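Side-chain contacts in 2-oxoglutarate carboxylase small subunit (Hydrogenobacter thermophilus, PDB 7KCT), which is built like a biotin carboxylase, with a Rossmann-like N-terminal domain and an ATP-grasp domain, and carries ADP, bicarbonate and magnesium: residues A[54-59]-A[79-84]; A[63-68]-A[90-95]; A[73-78]-A[101-106]; A[107-112]-A[322-327]. All blocks are in the same frame, centred on the assembly; numbering follows the deposited sequence.

Contact 1 (A[54-59]-A[79-84]); sequences ADEAYM and LEVGAE
E56 and Y58 sit on the edge strand 56-59 of the parallel sheet in the Rossmann-like N-terminal domain, and both lean on V81 of helix 71-81, the last helix before the chain re-enters the sheet as strand 85-87. V81 brings CG1 to the tyrosine: it lies 3.5 Å from Y58 OH and 3.8 Å from Y58 CZ, meeting the ring obliquely at its hydroxyl end. The two side chains come from opposite directions, whereas E56 slides past V81, its OE1 4.1 Å from V81 CB. A hydrogen bond within the strand joins E56 and Y58. Y58 OH donates to E56 OE1 at 2.7 Å, reaching the oxygen from its anti side, 16° out of the carboxylate plane, while OE1 lies at the edge of the tyrosine ring and in its plane. E56 can present OE1 there because its CG is wedged between the backbone N and carbonyl carbon (chi1 65°), with an extended chain beyond. OE2 forms a salt bridge with K13, whose ammonium also bonds V81 O, so both carboxylate oxygens are held and the charged form is probably favoured. Just past V81, G82 takes a positive phi of 72° in a Schellman motif. Strand 56-59 pairs through E56 and Y58 with A39 of strand 36-41, the Y58 ring also rests on L77 of helix 71-81, and A83 packs against A78.

Contact 2 (A[63-68]-A[90-95]); sequences NPLDTY and YGFLAE. With ADP (adenosine-5'-diphosphate), chain D.
Y68 and F92 make the aromatic part of the contact, an offset stack with ring centroids 4.9 Å apart and planes inclined by 20°. The two side chains run side by side in the same direction, and a CH-pi contact joins them nearer the backbone: Y68 CB stands over the centre of the F92 ring, 3.8 Å from its centroid and 14° off the normal. F92 CG, beside its own backbone N (chi1 -64°), carries the ring toward Y68.

An apolar contact adds to the packing: L65 CD2 reaches the edge of the same ring, 4.2 Å from F92 CE1. L93 instead packs a methyl against a backbone carbonyl, its CD1 3.4 Å from Y68 O.

Hydrogen bonds shape each segment separately. N63 OD1 makes a capping bond in the turn that leads into helix 66-69, accepting from D66 N at 2.9 Å, with the donor above the carbonyl plane, and more weakly from L65 N. On the other side, a type II' beta turn from G91 to A94, closed by A94 N to G91 O at 3.0 Å, projects F92 and L93.

Ligand contacts lie at the start of this loop: G91 CA is 3.5 Å from ADP O4', and Y90 CD1 is 3.8 Å from ADP C5'. The turn thus begins on G91, itself a residue of the ADP pocket, right after Y90.

The loop leads from strand 85-87 to helix 97-105 and leans on helix 66-69, whose L69 also touches F92 and L93.

Contact 3 (A[73-78]-A[101-106]); sequences RIVDLA and RLCEEK
V75 is rotated so that its two methyls serve different partners: with chi1 168°, CG1 points opposite the backbone N, and CG2 opposite the carbonyl carbon. K106, just after helix 97-105, has CG beside its backbone N (chi1 -60°), which sets it against the valine; the bend at chi2 only redirects the chain beyond CG. V75 CG1 thus lies 3.7 Å from K106 CG, the two side chains crossing at about a right angle. V75 CG2 settles between two further residues, 4.0 Å from C103 SG and 4.1 Å from L102 CD2. One valine therefore meets three residues of 101-106 where the backbones are nearest, with V75 CA and C103 CA 6.4 Å apart. All three pairings are made by carbon or sulfur. The K106 chain runs past D76, with NZ 5.2 Å from D76 OD1, too far for a salt bridge; any attraction is probably long-range. V75 also touches F99, one turn earlier on helix 97-105, while I74 and L77 turn to strands 13-16 and 36-41. Helices 71-81 and 97-105 belong to two successive beta-alpha-beta crossovers, sharing strand 85-87, and their side-by-side packing against a parallel sheet is the pattern of a Rossmann-like fold.

Contact 4 (A[107-112]-A[322-327]); sequences GITFIG and RIAAGE
I111 and A324 bring the two backbones close, their CA atoms 5.4 Å apart, where the chain leaving strand 109-110 passes helix 316-324. The approach is made over the single methyl of A324, which is the common contact point. Its CB lies 3.7 Å from I111 CG1 and 4.0 Å from T109 CG2, so it is met by two residues from the same side of the extended segment; F110 between them points away, onto A100 and C103 of helix 97-105. T109 turns its methyl to the helix: with OG1 beside the backbone N (chi1 -60°), CG2 is left opposite that N and comes within 3.6 Å of A324 O. That oxygen accepts a hydrogen bond from K225 NZ, so the methyl packs beside a carbonyl that already has a polar partner. Strand 109-110 is an outermost strand of the parallel Rossmann-like sheet; T109, and I111 just past the strand, bond to I86 in strand 85-87. Helix 316-324 belongs to the ATP-grasp region, so the contact joins the sheet edge of one family unit to a helix of another, some 210 residues later. Beyond A324 the chain turns away in a Schellman motif: G326, at a phi of 98°, bonds from its N to I323 O at 2.9 Å, and E327 N reaches R322 O, also at 2.9 Å. E327 folds back beside R322 in a long salt bridge, R322 NE to E327 OE1 being 3.7 Å, with OE2 lying in the guanidinium plane at its edge. R322 also makes a cation-pi contact with W319.

How the contacts relate
From the N terminus, strand 56-59 opens contact 1, and 63-68 and 73-78 open contacts 2 and 3 before 79-84 closes the first loop; 90-95 and 101-106 then close the others. These three loops therefore cross one another rather than nest, interlocking successive crossovers of the Rossmann-like domain. Contacts 1 and 3 share helix 71-81 and lie about 12 Å apart between centres, while a D66-R73 salt bridge links contacts 2 and 3. Contact 4 follows in series, starting directly after K106. Its strand pairs with E84 of contact 1, and its much longer loop closes on helix 316-324, tying the sheet edge to the ATP-grasp region.

Contact 1 (A[54-59]-A[79-84])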
loop_
_atom_site.group_PDB
_atom_site.type_symbol
_atom_site.label_atom_id
_atom_site.label_comp_id
_atom_site.label_asym_id
_atom_site.label_seq_id
_atom_site.Cartn_x
_atom_site.Cartn_y
_atom_site.Cartn_z
ATOM N N ALA A 54 11.461 -15.491 6.975
ATOM C CA ALA A 54 11.651 -16.792 6.349
ATOM C C ALA A 54 11.223 -17.892 7.318
ATOM O O ALA A 54 11.248 -17.712 8.538
ATOM C CB ALA A 54 13.130 -16.974 5.960
ATOM N N ASP A 55 10.910 -19.070 6.777
ATOM C CA ASP A 55 10.589 -20.203 7.664
ATOM C C ASP A 55 11.825 -20.752 8.355
ATOM O O ASP A 55 11.738 -21.254 9.483
ATOM C CB ASP A 55 9.942 -21.339 6.907
ATOM C CG ASP A 55 8.669 -20.907 6.212
ATOM O OD1 ASP A 55 7.782 -20.311 6.842
ATOM O OD2 ASP A 55 8.595 -21.113 5.002
ATOM N N GLU A 56 12.970 -20.694 7.695
ATOM C CA GLU A 56 14.237 -21.129 8.288
ATOM C C GLU A 56 15.344 -20.247 7.754
ATOM O O GLU A 56 15.247 -19.727 6.645
ATOM C CB GLU A 56 14.525 -22.600 7.971
ATOM C CG GLU A 56 14.751 -22.928 6.531
ATOM C CD GLU A 56 14.677 -24.430 6.179
ATOM O OE1 GLU A 56 15.501 -25.224 6.673
ATOM O OE2 GLU A 56 13.828 -24.805 5.335
ATOM N N ALA A 57 16.391 -20.060 8.549
ATOM C CA ALA A 57 17.460 -19.178 8.094
ATOM C C ALA A 57 18.778 -19.704 8.616
ATOM O O ALA A 57 18.828 -20.306 9.703
ATOM C CB ALA A 57 17.247 -17.724 8.510
ATOM N N TYR A 58 19.837 -19.496 7.818
ATOM C CA TYR A 58 21.179 -20.061 8.043
ATOM C C TYR A 58 22.233 -18.963 8.042
ATOM O O TYR A 58 22.399 -18.284 7.025
ATOM C CB TYR A 58 21.533 -21.113 6.963
ATOM C CG TYR A 58 20.642 -22.288 7.115
ATOM C CD1 TYR A 58 20.944 -23.302 8.033
ATOM C CD2 TYR A 58 19.429 -22.324 6.466
ATOM C CE1 TYR A 58 20.061 -24.364 8.250
ATOM C CE2 TYR A 58 18.528 -23.379 6.699
ATOM C CZ TYR A 58 18.850 -24.380 7.588
ATOM O OH TYR A 58 17.972 -25.425 7.771
ATOM N N MET A 59 23.030 -18.894 9.120
ATOM C CA MET A 59 24.124 -17.937 9.220
ATOM C C MET A 59 25.309 -18.545 8.496
ATOM O O MET A 59 25.764 -19.593 8.936
ATOM C CB MET A 59 24.506 -17.700 10.688
ATOM C CG MET A 59 25.552 -16.640 10.839
ATOM S SD MET A 59 26.342 -16.575 12.454
ATOM C CE MET A 59 25.119 -16.015 13.675
ATOM N N LEU A 79 20.820 -27.693 -1.542
ATOM C CA LEU A 79 20.707 -29.147 -1.592
ATOM C C LEU A 79 20.472 -29.763 -0.204
ATOM O O LEU A 79 19.640 -30.667 -0.060
ATOM C CB LEU A 79 21.951 -29.746 -2.244
ATOM C CG LEU A 79 22.181 -29.508 -3.739
ATOM C CD1 LEU A 79 23.574 -30.065 -4.131
ATOM C CD2 LEU A 79 21.045 -30.131 -4.535
ATOM N N GLU A 80 21.205 -29.305 0.814
ATOM C CA GLU A 80 21.108 -29.882 2.166
ATOM C C GLU A 80 19.719 -29.721 2.784
ATOM O O GLU A 80 19.284 -30.566 3.582
ATOM C CB GLU A 80 22.156 -29.230 3.102
ATOM C CG GLU A 80 23.635 -29.516 2.718
ATOM C CD GLU A 80 24.648 -28.450 3.205
ATOM O OE1 GLU A 80 24.277 -27.478 3.908
ATOM O OE2 GLU A 80 25.845 -28.585 2.855
ATOM N N VAL A 81 19.037 -28.603 2.525
ATOM C CA VAL A 81 17.722 -28.378 3.132
ATOM C C VAL A 81 16.573 -28.760 2.216
ATOM O O VAL A 81 15.412 -28.571 2.581
ATOM C CB VAL A 81 17.558 -26.918 3.604
ATOM C CG1 VAL A 81 18.732 -26.502 4.487
ATOM C CG2 VAL A 81 17.414 -25.969 2.450
ATOM N N GLY A 82 16.858 -29.282 1.037
ATOM C CA GLY A 82 15.819 -29.630 0.093
ATOM C C GLY A 82 15.103 -28.482 -0.601
ATOM O O GLY A 82 13.951 -28.654 -1.007
ATOM N N ALA A 83 15.753 -27.316 -0.761
ATOM C CA ALA A 83 15.197 -26.264 -1.602
ATOM C C ALA A 83 15.297 -26.688 -3.062
ATOM O O ALA A 83 16.359 -27.109 -3.517
ATOM C CB ALA A 83 15.928 -24.924 -1.392
ATOM N N GLU A 84 14.213 -26.528 -3.813
ATOM C CA GLU A 84 14.193 -26.924 -5.211
ATOM C C GLU A 84 14.616 -25.799 -6.148
ATOM O O GLU A 84 14.883 -26.054 -7.332
ATOM C CB GLU A 84 12.786 -27.451 -5.560
ATOM C CG GLU A 84 12.314 -28.560 -4.545
ATOM C CD GLU A 84 10.849 -29.017 -4.686
ATOM O OE1 GLU A 84 9.993 -28.200 -5.073
ATOM O OE2 GLU A 84 10.554 -30.201 -4.371
#

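Contact 2 (A[63-68]-A[90-95])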
loop_
_atom_site.group_PDB
_atom_site.type_symbol
_atom_site.label_atom_id
_atom_site.label_comp_id
_atom_site.label_asym_id
_atom_site.label_seq_id
_atom_site.Cartn_x
_atom_site.Cartn_y
_atom_site.Cartn_z
ATOM N N ASN A 63 32.868 -13.387 5.806
ATOM C CA ASN A 63 32.723 -11.949 6.004
ATOM C C ASN A 63 31.382 -11.563 5.412
ATOM O O ASN A 63 30.703 -12.431 4.825
ATOM C CB ASN A 63 33.881 -11.193 5.346
ATOM C CG ASN A 63 33.943 -11.419 3.860
ATOM O OD1 ASN A 63 33.023 -11.097 3.118
ATOM N ND2 ASN A 63 35.061 -11.977 3.400
ATOM N N PRO A 64 30.975 -10.293 5.553
ATOM C CA PRO A 64 29.603 -9.913 5.183
ATOM C C PRO A 64 29.269 -10.054 3.720
ATOM O O PRO A 64 28.100 -10.293 3.408
ATOM C CB PRO A 64 29.512 -8.451 5.650
ATOM C CG PRO A 64 30.410 -8.424 6.920
ATOM C CD PRO A 64 31.606 -9.262 6.424
ATOM N N LEU A 65 30.218 -9.903 2.794
ATOM C CA LEU A 65 29.805 -10.067 1.409
ATOM C C LEU A 65 29.904 -11.514 0.962
ATOM O O LEU A 65 29.138 -11.933 0.100
ATOM C CB LEU A 65 30.638 -9.211 0.458
ATOM C CG LEU A 65 30.531 -7.694 0.520
ATOM C CD1 LEU A 65 31.230 -7.147 -0.691
ATOM C CD2 LEU A 65 29.115 -7.250 0.572
ATOM N N ASP A 66 30.878 -12.251 1.494
ATOM C CA ASP A 66 31.053 -13.657 1.169
ATOM C C ASP A 66 29.806 -14.460 1.490
ATOM O O ASP A 66 29.563 -15.477 0.857
ATOM C CB ASP A 66 32.243 -14.202 1.957
ATOM C CG ASP A 66 32.405 -15.707 1.828
ATOM O OD1 ASP A 66 32.675 -16.178 0.699
ATOM O OD2 ASP A 66 32.294 -16.405 2.867
ATOM N N THR A 67 29.041 -14.029 2.503
ATOM C CA THR A 67 27.732 -14.618 2.784
ATOM C C THR A 67 26.908 -14.790 1.515
ATOM O O THR A 67 26.322 -15.851 1.278
ATOM C CB THR A 67 26.969 -13.731 3.773
ATOM O OG1 THR A 67 27.669 -13.692 5.026
ATOM C CG2 THR A 67 25.508 -14.257 3.996
ATOM N N TYR A 68 26.829 -13.743 0.689
ATOM C CA TYR A 68 25.984 -13.726 -0.490
ATOM C C TYR A 68 26.712 -13.983 -1.815
ATOM O O TYR A 68 26.048 -14.137 -2.849
ATOM C CB TYR A 68 25.234 -12.381 -0.568
ATOM C CG TYR A 68 24.473 -12.073 0.709
ATOM C CD1 TYR A 68 23.209 -12.584 0.892
ATOM C CD2 TYR A 68 25.041 -11.331 1.733
ATOM C CE1 TYR A 68 22.498 -12.354 2.020
ATOM C CE2 TYR A 68 24.337 -11.089 2.900
ATOM C CZ TYR A 68 23.043 -11.624 3.023
ATOM O OH TYR A 68 22.251 -11.462 4.120
ATOM N N TYR A 90 18.486 -9.084 -6.727
ATOM C CA TYR A 90 19.277 -8.216 -7.599
ATOM C C TYR A 90 20.629 -7.962 -6.949
ATOM O O TYR A 90 20.789 -8.115 -5.744
ATOM C CB TYR A 90 18.525 -6.881 -7.912
ATOM C CG TYR A 90 18.029 -6.062 -6.734
ATOM C CD1 TYR A 90 18.936 -5.471 -5.852
ATOM C CD2 TYR A 90 16.675 -5.855 -6.522
ATOM C CE1 TYR A 90 18.499 -4.699 -4.791
ATOM C CE2 TYR A 90 16.225 -5.090 -5.453
ATOM C CZ TYR A 90 17.150 -4.552 -4.579
ATOM O OH TYR A 90 16.769 -3.767 -3.524
ATOM N N GLY A 91 21.655 -7.655 -7.765
ATOM C CA GLY A 91 22.990 -7.552 -7.212
ATOM C C GLY A 91 23.545 -8.923 -6.826
ATOM O O GLY A 91 23.000 -9.976 -7.166
ATOM N N PHE A 92 24.636 -8.889 -6.058
ATOM C CA PHE A 92 25.292 -10.109 -5.599
ATOM C C PHE A 92 25.466 -11.086 -6.766
ATOM O O PHE A 92 26.191 -10.753 -7.693
ATOM C CB PHE A 92 24.509 -10.694 -4.440
ATOM C CG PHE A 92 24.482 -9.795 -3.207
ATOM C CD1 PHE A 92 25.654 -9.265 -2.690
ATOM C CD2 PHE A 92 23.289 -9.488 -2.581
ATOM C CE1 PHE A 92 25.641 -8.447 -1.559
ATOM C CE2 PHE A 92 23.261 -8.651 -1.467
ATOM C CZ PHE A 92 24.448 -8.159 -0.936
ATOM N N LEU A 93 24.812 -12.260 -6.778
ATOM C CA LEU A 93 25.075 -13.274 -7.814
ATOM C C LEU A 93 24.003 -13.354 -8.904
ATOM O O LEU A 93 24.010 -14.297 -9.712
ATOM C CB LEU A 93 25.231 -14.651 -7.182
ATOM C CG LEU A 93 26.443 -14.802 -6.267
ATOM C CD1 LEU A 93 26.381 -16.163 -5.560
ATOM C CD2 LEU A 93 27.759 -14.613 -6.973
ATOM N N ALA A 94 23.059 -12.418 -8.915
ATOM C CA ALA A 94 21.907 -12.500 -9.803
ATOM C C ALA A 94 22.283 -12.500 -11.286
ATOM O O ALA A 94 21.544 -13.061 -12.110
ATOM C CB ALA A 94 20.964 -11.333 -9.514
ATOM N N GLU A 95 23.364 -11.825 -11.657
ATOM C CA GLU A 95 23.826 -11.822 -13.038
ATOM C C GLU A 95 25.175 -12.528 -13.165
ATOM O O GLU A 95 25.981 -12.195 -14.042
ATOM C CB GLU A 95 23.896 -10.402 -13.581
ATOM C CG GLU A 95 22.558 -9.724 -13.629
HETATM P PB ADP D . 18.779 -1.389 -10.611
HETATM O O1B ADP D . 18.077 -2.633 -10.097
HETATM O O2B ADP D . 18.032 -0.311 -11.364
HETATM O O3B ADP D . 20.187 -1.594 -11.073
HETATM P PA ADP D . 20.716 -0.298 -8.707
HETATM O O1A ADP D . 21.038 0.238 -7.354
HETATM O O2A ADP D . 21.637 -0.155 -9.905
HETATM O O3A ADP D . 19.193 -0.325 -9.152
HETATM O "O5'" ADP D . 21.155 -2.184 -8.332
HETATM C "C5'" ADP D . 21.037 -2.497 -6.880
HETATM C "C4'" ADP D . 22.153 -3.271 -6.344
HETATM O "O4'" ADP D . 22.832 -4.088 -7.273
HETATM C "C3'" ADP D . 23.157 -2.091 -5.820
HETATM O "O3'" ADP D . 23.713 -2.492 -4.686
HETATM C "C2'" ADP D . 24.110 -2.100 -7.078
HETATM O "O2'" ADP D . 25.384 -1.792 -6.756
HETATM C "C1'" ADP D . 24.107 -3.642 -7.299
HETATM N N9 ADP D . 24.439 -4.078 -8.717
HETATM C C8 ADP D . 23.872 -3.647 -9.942
HETATM N N7 ADP D . 24.432 -4.240 -11.029
HETATM C C5 ADP D . 25.358 -5.110 -10.494
HETATM C C6 ADP D . 26.252 -5.999 -11.120
HETATM N N6 ADP D . 26.284 -6.113 -12.495
HETATM N N1 ADP D . 27.101 -6.770 -10.364
HETATM C C2 ADP D . 27.014 -6.566 -8.996
HETATM N N3 ADP D . 26.216 -5.754 -8.257
HETATM C C4 ADP D . 25.380 -5.031 -9.062
#

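Contact 3 (A[73-78]-A[101-106])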
loop_
_atom_site.group_PDB
_atom_site.type_symbol
_atom_site.label_atom_id
_atom_site.label_comp_id
_atom_site.label_asym_id
_atom_site.label_seq_id
_atom_site.Cartn_x
_atom_site.Cartn_y
_atom_site.Cartn_z
ATOM N N ARG A 73 28.824 -22.537 -1.660
ATOM C CA ARG A 73 28.214 -22.737 -0.357
ATOM C C ARG A 73 26.696 -22.565 -0.404
ATOM O O ARG A 73 25.972 -23.313 0.264
ATOM C CB ARG A 73 28.830 -21.794 0.674
ATOM C CG ARG A 73 28.511 -22.229 2.079
ATOM C CD ARG A 73 28.824 -21.157 3.134
ATOM N NE ARG A 73 30.261 -20.960 3.342
ATOM C CZ ARG A 73 30.936 -19.881 2.951
ATOM N NH1 ARG A 73 30.300 -18.897 2.335
ATOM N NH2 ARG A 73 32.241 -19.772 3.189
ATOM N N ILE A 74 26.195 -21.621 -1.208
ATOM C CA ILE A 74 24.751 -21.372 -1.297
ATOM C C ILE A 74 24.038 -22.522 -1.998
ATOM O O ILE A 74 22.965 -22.960 -1.573
ATOM C CB ILE A 74 24.526 -20.037 -2.022
ATOM C CG1 ILE A 74 25.050 -18.909 -1.145
ATOM C CG2 ILE A 74 23.067 -19.783 -2.311
ATOM C CD1 ILE A 74 25.109 -17.528 -1.813
ATOM N N VAL A 75 24.618 -23.023 -3.090
ATOM C CA VAL A 75 24.015 -24.137 -3.805
ATOM C C VAL A 75 24.056 -25.404 -2.970
ATOM O O VAL A 75 23.088 -26.182 -2.945
ATOM C CB VAL A 75 24.717 -24.331 -5.159
ATOM C CG1 VAL A 75 24.299 -25.653 -5.747
ATOM C CG2 VAL A 75 24.356 -23.210 -6.056
ATOM N N ASP A 76 25.169 -25.638 -2.283
ATOM C CA ASP A 76 25.265 -26.758 -1.360
ATOM C C ASP A 76 24.197 -26.668 -0.272
ATOM O O ASP A 76 23.628 -27.688 0.127
ATOM C CB ASP A 76 26.637 -26.797 -0.697
ATOM C CG ASP A 76 27.712 -27.456 -1.566
ATOM O OD1 ASP A 76 27.383 -27.990 -2.653
ATOM O OD2 ASP A 76 28.897 -27.427 -1.152
ATOM N N LEU A 77 23.975 -25.474 0.279
ATOM C CA LEU A 77 22.959 -25.348 1.338
ATOM C C LEU A 77 21.581 -25.675 0.804
ATOM O O LEU A 77 20.790 -26.346 1.472
ATOM C CB LEU A 77 22.943 -23.945 1.945
ATOM C CG LEU A 77 21.869 -23.573 2.965
ATOM C CD1 LEU A 77 22.105 -24.348 4.252
ATOM C CD2 LEU A 77 21.931 -22.056 3.194
ATOM N N ALA A 78 21.270 -25.189 -0.395
ATOM C CA ALA A 78 19.988 -25.468 -1.002
ATOM C C ALA A 78 19.780 -26.965 -1.135
ATOM O O ALA A 78 18.696 -27.477 -0.837
ATOM C CB ALA A 78 19.899 -24.806 -2.385
ATOM N N ARG A 101 24.705 -21.472 -13.614
ATOM C CA ARG A 101 25.119 -22.742 -14.200
ATOM C C ARG A 101 25.420 -23.801 -13.132
ATOM O O ARG A 101 25.158 -24.977 -13.354
ATOM C CB ARG A 101 26.358 -22.550 -15.094
ATOM C CG ARG A 101 26.677 -23.874 -15.851
ATOM C CD ARG A 101 27.671 -23.691 -16.962
ATOM N NE ARG A 101 29.042 -23.898 -16.511
ATOM C CZ ARG A 101 29.612 -25.101 -16.379
ATOM N NH1 ARG A 101 28.926 -26.211 -16.654
ATOM N NH2 ARG A 101 30.873 -25.208 -15.970
ATOM N N LEU A 102 26.036 -23.427 -12.009
ATOM C CA LEU A 102 26.174 -24.360 -10.899
ATOM C C LEU A 102 24.801 -24.859 -10.435
ATOM O O LEU A 102 24.608 -26.070 -10.242
ATOM C CB LEU A 102 26.957 -23.702 -9.776
ATOM C CG LEU A 102 27.420 -24.608 -8.651
ATOM C CD1 LEU A 102 28.367 -25.724 -9.174
ATOM C CD2 LEU A 102 28.128 -23.764 -7.587
ATOM N N CYS A 103 23.810 -23.967 -10.346
ATOM C CA CYS A 103 22.459 -24.419 -10.010
ATOM C C CYS A 103 22.005 -25.526 -10.946
ATOM O O CYS A 103 21.522 -26.576 -10.493
ATOM C CB CYS A 103 21.450 -23.266 -10.079
ATOM S SG CYS A 103 21.588 -22.102 -8.705
ATOM N N GLU A 104 22.158 -25.308 -12.261
ATOM C CA GLU A 104 21.747 -26.311 -13.236
ATOM C C GLU A 104 22.506 -27.618 -13.034
ATOM O O GLU A 104 21.917 -28.694 -13.036
ATOM C CB GLU A 104 21.960 -25.797 -14.665
ATOM C CG GLU A 104 21.611 -26.813 -15.746
ATOM C CD GLU A 104 21.763 -26.242 -17.162
ATOM O OE1 GLU A 104 20.739 -25.876 -17.779
ATOM O OE2 GLU A 104 22.895 -26.199 -17.671
ATOM N N GLU A 105 23.814 -27.558 -12.868
ATOM C CA GLU A 105 24.562 -28.803 -12.728
ATOM C C GLU A 105 24.126 -29.613 -11.515
ATOM O O GLU A 105 24.209 -30.845 -11.533
ATOM C CB GLU A 105 26.046 -28.506 -12.654
ATOM C CG GLU A 105 26.585 -27.890 -13.965
ATOM N N LYS A 106 23.645 -28.950 -10.467
ATOM C CA LYS A 106 23.278 -29.613 -9.231
ATOM C C LYS A 106 21.807 -29.939 -9.155
ATOM O O LYS A 106 21.362 -30.429 -8.119
ATOM C CB LYS A 106 23.668 -28.749 -8.035
ATOM C CG LYS A 106 25.148 -28.465 -7.961
ATOM C CD LYS A 106 25.965 -29.715 -7.778
ATOM C CE LYS A 106 27.297 -29.379 -7.140
ATOM N NZ LYS A 106 28.189 -30.560 -7.077
#

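Contact 4 (A[107-112]-A[322-327])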
loop_
_atom_site.group_PDB
_atom_site.type_symbol
_atom_site.label_atom_id
_atom_site.label_comp_id
_atom_site.label_asym_id
_atom_site.label_seq_id
_atom_site.Cartn_x
_atom_site.Cartn_y
_atom_site.Cartn_z
ATOM N N GLY A 107 21.037 -29.636 -10.197
ATOM C CA GLY A 107 19.627 -29.930 -10.193
ATOM C C GLY A 107 18.762 -28.951 -9.436
ATOM O O GLY A 107 17.629 -29.295 -9.071
ATOM N N ILE A 108 19.246 -27.734 -9.209
ATOM C CA ILE A 108 18.490 -26.671 -8.531
ATOM C C ILE A 108 18.007 -25.696 -9.590
ATOM O O ILE A 108 18.782 -25.305 -10.469
ATOM C CB ILE A 108 19.370 -25.936 -7.506
ATOM C CG1 ILE A 108 19.916 -26.902 -6.467
ATOM C CG2 ILE A 108 18.609 -24.796 -6.799
ATOM C CD1 ILE A 108 18.862 -27.505 -5.607
ATOM N N THR A 109 16.748 -25.277 -9.514
ATOM C CA THR A 109 16.234 -24.332 -10.509
ATOM C C THR A 109 16.648 -22.891 -10.131
ATOM O O THR A 109 16.280 -22.369 -9.064
ATOM C CB THR A 109 14.712 -24.462 -10.641
ATOM O OG1 THR A 109 14.350 -25.785 -11.060
ATOM C CG2 THR A 109 14.127 -23.513 -11.683
ATOM N N PHE A 110 17.434 -22.259 -10.998
ATOM C CA PHE A 110 17.756 -20.828 -10.889
ATOM C C PHE A 110 16.552 -20.022 -11.390
ATOM O O PHE A 110 16.114 -20.221 -12.528
ATOM C CB PHE A 110 19.034 -20.542 -11.693
ATOM C CG PHE A 110 19.529 -19.112 -11.596
ATOM C CD1 PHE A 110 20.304 -18.726 -10.530
ATOM C CD2 PHE A 110 19.245 -18.174 -12.595
ATOM C CE1 PHE A 110 20.771 -17.424 -10.425
ATOM C CE2 PHE A 110 19.695 -16.849 -12.486
ATOM C CZ PHE A 110 20.440 -16.477 -11.405
ATOM N N ILE A 111 16.003 -19.128 -10.551
ATOM C CA ILE A 111 14.831 -18.306 -10.912
ATOM C C ILE A 111 15.371 -17.058 -11.614
ATOM O O ILE A 111 15.701 -16.029 -10.988
ATOM C CB ILE A 111 13.967 -17.973 -9.688
ATOM C CG1 ILE A 111 13.422 -19.274 -9.076
ATOM C CG2 ILE A 111 12.834 -17.015 -10.049
ATOM C CD1 ILE A 111 12.808 -19.095 -7.683
ATOM N N GLY A 112 15.455 -17.148 -12.932
ATOM C CA GLY A 112 16.151 -16.186 -13.757
ATOM C C GLY A 112 16.260 -16.748 -15.164
ATOM O O GLY A 112 15.697 -17.806 -15.459
ATOM N N ARG A 322 6.634 -18.527 -10.893
ATOM C CA ARG A 322 5.793 -19.415 -11.673
ATOM C C ARG A 322 6.465 -19.851 -12.972
ATOM O O ARG A 322 6.298 -20.997 -13.409
ATOM C CB ARG A 322 4.488 -18.718 -11.998
ATOM C CG ARG A 322 3.513 -18.591 -10.887
ATOM C CD ARG A 322 2.352 -17.663 -11.310
ATOM N NE ARG A 322 1.269 -17.908 -10.404
ATOM C CZ ARG A 322 0.498 -16.980 -9.853
ATOM N NH1 ARG A 322 0.666 -15.682 -10.130
ATOM N NH2 ARG A 322 -0.445 -17.369 -8.993
ATOM N N ILE A 323 7.104 -18.905 -13.669
ATOM C CA ILE A 323 7.804 -19.196 -14.910
ATOM C C ILE A 323 8.905 -20.201 -14.664
ATOM O O ILE A 323 9.094 -21.138 -15.438
ATOM C CB ILE A 323 8.364 -17.888 -15.516
ATOM C CG1 ILE A 323 7.313 -17.091 -16.239
ATOM C CG2 ILE A 323 9.517 -18.158 -16.454
ATOM C CD1 ILE A 323 7.723 -15.626 -16.421
ATOM N N ALA A 324 9.644 -20.036 -13.567
ATOM C CA ALA A 324 10.738 -20.953 -13.279
ATOM C C ALA A 324 10.224 -22.364 -12.982
ATOM O O ALA A 324 10.911 -23.343 -13.285
ATOM C CB ALA A 324 11.560 -20.436 -12.098
ATOM N N ALA A 325 9.018 -22.481 -12.453
ATOM C CA ALA A 325 8.367 -23.774 -12.247
ATOM C C ALA A 325 7.777 -24.368 -13.532
ATOM O O ALA A 325 7.290 -25.514 -13.512
ATOM C CB ALA A 325 7.243 -23.596 -11.229
ATOM N N GLY A 326 7.784 -23.614 -14.634
ATOM C CA GLY A 326 7.270 -24.099 -15.900
ATOM C C GLY A 326 5.859 -23.689 -16.230
ATOM O O GLY A 326 5.277 -24.234 -17.181
ATOM N N GLU A 327 5.254 -22.814 -15.445
ATOM C CA GLU A 327 3.939 -22.329 -15.829
ATOM C C GLU A 327 4.045 -21.512 -17.106
ATOM O O GLU A 327 5.083 -20.916 -17.389
ATOM C CB GLU A 327 3.311 -21.449 -14.767
ATOM C CG GLU A 327 2.957 -22.183 -13.485
ATOM C CD GLU A 327 2.076 -21.362 -12.585
ATOM O OE1 GLU A 327 1.413 -20.423 -13.087
ATOM O OE2 GLU A 327 2.040 -21.662 -11.378
#